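TfuA domain-containing protein (Methanosarcina acetivorans, PDB 6XP8) takes part in peptide backbone thioamidation, probably as a partner of a YcaO enzyme. Local coordinates at residues 142-147 and 185-190. Numbering follows the deposited sequence.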
ATOM      1  N   GLY A 142      17.708   9.277 -15.943  1.00 32.17           N
ATOM      2  CA  GLY A 142      18.885   8.760 -16.647  1.00 30.26           C
ATOM      3  C   GLY A 142      19.893   8.104 -15.725  1.00 29.43           C
ATOM      4  O   GLY A 142      21.084   8.056 -16.032  1.00 29.98           O
ATOM      5  N   LEU A 143      19.412   7.591 -14.594  1.00 27.36           N
ATOM      6  CA  LEU A 143      20.275   6.949 -13.608  1.00 25.99           C
ATOM      7  C   LEU A 143      20.429   5.445 -13.845  1.00 24.75           C
ATOM      8  O   LEU A 143      21.348   4.827 -13.310  1.00 25.18           O
ATOM      9  CB  LEU A 143      19.782   7.242 -12.185  1.00 26.82           C
ATOM     10  CG  LEU A 143      19.861   8.715 -11.759  1.00 27.54           C
ATOM     11  CD1 LEU A 143      18.888   8.990 -10.633  1.00 28.47           C
ATOM     12  CD2 LEU A 143      21.274   9.140 -11.376  1.00 27.40           C
ATOM     13  N   VAL A 144      19.511   4.871 -14.624  1.00 24.05           N
ATOM     14  CA  VAL A 144      19.630   3.497 -15.136  1.00 22.82           C
ATOM     15  C   VAL A 144      19.305   3.439 -16.634  1.00 22.38           C
ATOM     16  O   VAL A 144      18.541   4.265 -17.156  1.00 22.56           O
ATOM     17  CB  VAL A 144      18.755   2.456 -14.362  1.00 22.86           C
ATOM     18  CG1 VAL A 144      19.214   2.301 -12.916  1.00 22.59           C
ATOM     19  CG2 VAL A 144      17.268   2.790 -14.424  1.00 23.07           C
ATOM     20  N   SER A 145      19.900   2.462 -17.314  1.00 21.74           N
ATOM     21  CA  SER A 145      19.486   2.074 -18.660  1.00 21.70           C
ATOM     22  C   SER A 145      18.233   1.209 -18.565  1.00 22.01           C
ATOM     23  O   SER A 145      17.854   0.772 -17.471  1.00 21.81           O
ATOM     24  CB  SER A 145      20.597   1.274 -19.336  1.00 20.75           C
ATOM     25  OG  SER A 145      20.693  -0.016 -18.751  1.00 20.11           O
ATOM     26  N   GLU A 146      17.610   0.936 -19.710  1.00 22.73           N
ATOM     27  CA  GLU A 146      16.449   0.055 -19.756  1.00 23.43           C
ATOM     28  C   GLU A 146      16.806  -1.372 -19.319  1.00 22.43           C
ATOM     29  O   GLU A 146      16.039  -2.000 -18.583  1.00 21.78           O
ATOM     30  CB  GLU A 146      15.809   0.072 -21.141  1.00 25.15           C
ATOM     31  CG  GLU A 146      14.293   0.159 -21.094  1.00 28.42           C
ATOM     32  CD  GLU A 146      13.692   0.728 -22.368  1.00 29.13           C
ATOM     33  OE1 GLU A 146      12.897   1.690 -22.271  1.00 30.56           O
ATOM     34  OE2 GLU A 146      14.016   0.221 -23.460  1.00 29.78           O
ATOM     35  N   LYS A 147      17.980  -1.852 -19.742  1.00 22.16           N
ATOM     36  CA  LYS A 147      18.492  -3.171 -19.345  1.00 21.96           C
ATOM     37  C   LYS A 147      18.668  -3.260 -17.822  1.00 21.10           C
ATOM     38  O   LYS A 147      18.273  -4.257 -17.210  1.00 20.64           O
ATOM     39  CB  LYS A 147      19.812  -3.494 -20.070  1.00 23.03           C
ATOM     40  CG  LYS A 147      20.302  -4.933 -19.909  1.00 25.10           C
ATOM     41  CD  LYS A 147      21.632  -5.152 -20.625  1.00 26.38           C
ATOM     42  CE  LYS A 147      22.281  -6.483 -20.250  1.00 27.54           C
ATOM     43  NZ  LYS A 147      21.688  -7.646 -20.971  1.00 28.58           N
ATOM     44  N   LYS A 185      25.466   3.347  -6.599  1.00 23.88           N
ATOM     45  CA  LYS A 185      25.535   4.322  -5.498  1.00 24.72           C
ATOM     46  C   LYS A 185      24.719   5.579  -5.786  1.00 24.13           C
ATOM     47  O   LYS A 185      24.021   6.083  -4.903  1.00 24.09           O
ATOM     48  CB  LYS A 185      26.991   4.690  -5.181  1.00 26.23           C
ATOM     49  CG  LYS A 185      27.739   3.608  -4.418  1.00 28.75           C
ATOM     50  CD  LYS A 185      29.219   3.932  -4.274  1.00 30.15           C
ATOM     51  CE  LYS A 185      30.032   2.709  -3.872  1.00 31.69           C
ATOM     52  NZ  LYS A 185      29.686   2.169  -2.522  1.00 33.61           N
ATOM     53  N   GLN A 186      24.799   6.060  -7.029  1.00 23.43           N
ATOM     54  CA  GLN A 186      24.002   7.195  -7.496  1.00 23.26           C
ATOM     55  C   GLN A 186      22.514   6.852  -7.498  1.00 22.40           C
ATOM     56  O   GLN A 186      21.685   7.678  -7.111  1.00 22.48           O
ATOM     57  CB  GLN A 186      24.458   7.660  -8.887  1.00 25.00           C
ATOM     58  CG  GLN A 186      25.896   8.169  -8.951  1.00 26.80           C
ATOM     59  CD  GLN A 186      26.144   9.398  -8.089  1.00 28.24           C
ATOM     60  OE1 GLN A 186      25.426  10.399  -8.181  1.00 28.85           O
ATOM     61  NE2 GLN A 186      27.172   9.327  -7.246  1.00 29.05           N
ATOM     62  N   LEU A 187      22.194   5.623  -7.904  1.00 20.68           N
ATOM     63  CA  LEU A 187      20.814   5.129  -7.879  1.00 20.15           C
ATOM     64  C   LEU A 187      20.254   5.041  -6.454  1.00 20.07           C
ATOM     65  O   LEU A 187      19.110   5.445  -6.213  1.00 19.77           O
ATOM     66  CB  LEU A 187      20.710   3.776  -8.595  1.00 19.55           C
ATOM     67  CG  LEU A 187      19.365   3.039  -8.570  1.00 19.44           C
ATOM     68  CD1 LEU A 187      18.272   3.827  -9.273  1.00 19.53           C
ATOM     69  CD2 LEU A 187      19.538   1.672  -9.196  1.00 19.18           C
ATOM     70  N   LEU A 188      21.057   4.519  -5.529  1.00 20.57           N
ATOM     71  CA  LEU A 188      20.666   4.417  -4.117  1.00 20.99           C
ATOM     72  C   LEU A 188      20.342   5.778  -3.480  1.00 21.83           C
ATOM     73  O   LEU A 188      19.346   5.900  -2.759  1.00 21.44           O
ATOM     74  CB  LEU A 188      21.723   3.661  -3.301  1.00 20.36           C
ATOM     75  CG  LEU A 188      21.477   3.437  -1.799  1.00 20.23           C
ATOM     76  CD1 LEU A 188      20.130   2.779  -1.512  1.00 20.40           C
ATOM     77  CD2 LEU A 188      22.609   2.622  -1.204  1.00 20.34           C
ATOM     78  N   ASP A 189      21.176   6.782  -3.754  1.00 22.99           N
ATOM     79  CA  ASP A 189      20.928   8.157  -3.305  1.00 24.09           C
ATOM     80  C   ASP A 189      19.585   8.679  -3.813  1.00 23.56           C
ATOM     81  O   ASP A 189      18.818   9.272  -3.045  1.00 24.14           O
ATOM     82  CB  ASP A 189      22.066   9.090  -3.738  1.00 25.76           C
ATOM     83  CG  ASP A 189      23.343   8.882  -2.937  1.00 28.24           C
ATOM     84  OD1 ASP A 189      23.282   8.422  -1.770  1.00 29.94           O
ATOM     85  OD2 ASP A 189      24.426   9.190  -3.479  1.00 29.33           O
ATOM     86  N   PHE A 190      19.298   8.431  -5.093  1.00 22.30           N
ATOM     87  CA  PHE A 190      18.018   8.802  -5.698  1.00 22.20           C
ATOM     88  C   PHE A 190      16.841   8.112  -5.017  1.00 21.87           C
ATOM     89  O   PHE A 190      15.835   8.760  -4.731  1.00 21.84           O
ATOM     90  CB  PHE A 190      17.995   8.509  -7.206  1.00 22.23           C
ATOM     91  CG  PHE A 190      16.672   8.813  -7.865  1.00 22.69           C
ATOM     92  CD1 PHE A 190      16.355  10.119  -8.257  1.00 22.94           C
ATOM     93  CD2 PHE A 190      15.733   7.800  -8.086  1.00 22.46           C
ATOM     94  CE1 PHE A 190      15.136  10.404  -8.854  1.00 23.26           C
ATOM     95  CE2 PHE A 190      14.506   8.083  -8.683  1.00 22.75           C
ATOM     96  CZ  PHE A 190      14.211   9.387  -9.074  1.00 22.89           C
TER
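Leu143 meets Phe190 and Gln186 where the loop between helices 128-140 and 146-157 runs past one side of helix 181-193, the backbones coming nearest at Leu143 CA and Leu187 CA, 6.0 Å apart. No hydrogen bond joins 142-147 to 185-190; the union is apolar and buries 211 Å², summed over both sides. Leu143 supplies the larger share from the loop, its CA–CB bond directed at the helix. CG lies anti to the carbonyl carbon (chi1 -65°), which carries both methyls to the helix surface. CD1 settles at the root of the Phe190 side chain, 3.6 Å from Phe190 CG and equally near Phe190 CB, meeting the ring obliquely. The other methyl, Leu143 CD2, reaches back one helical turn to Gln186 CB at 4.3 Å, while the amide of Gln186 turns away. The fork of Leu143 thus spans positions i and i+4 of the helix. Beside it, Val144 CG1 lies against the fork of Leu187, 3.8 Å from Leu187 CD2 and 4.1 Å from Leu187 CD1; both residues are buried. Gly142, just before Leu143, ends helix 128-140 in a Schellman motif, with the positive phi (77°) that glycine readily adopts; Ser145, just after Val144, is the N-cap of helix 146-157: its OG caps a backbone N in the first turn, while its own N is bonded by Glu148 OE1. The contact therefore fastens a short interhelical turn to a later helix of the all-helical part of the chain, away from the parallel sheet. Phe190 also packs on Ala137 and Ala138 of helix 128-140, and Val144 on Leu139, while Leu187 also touches Leu152 of helix 146-157 and Thr170 of helix 166-175.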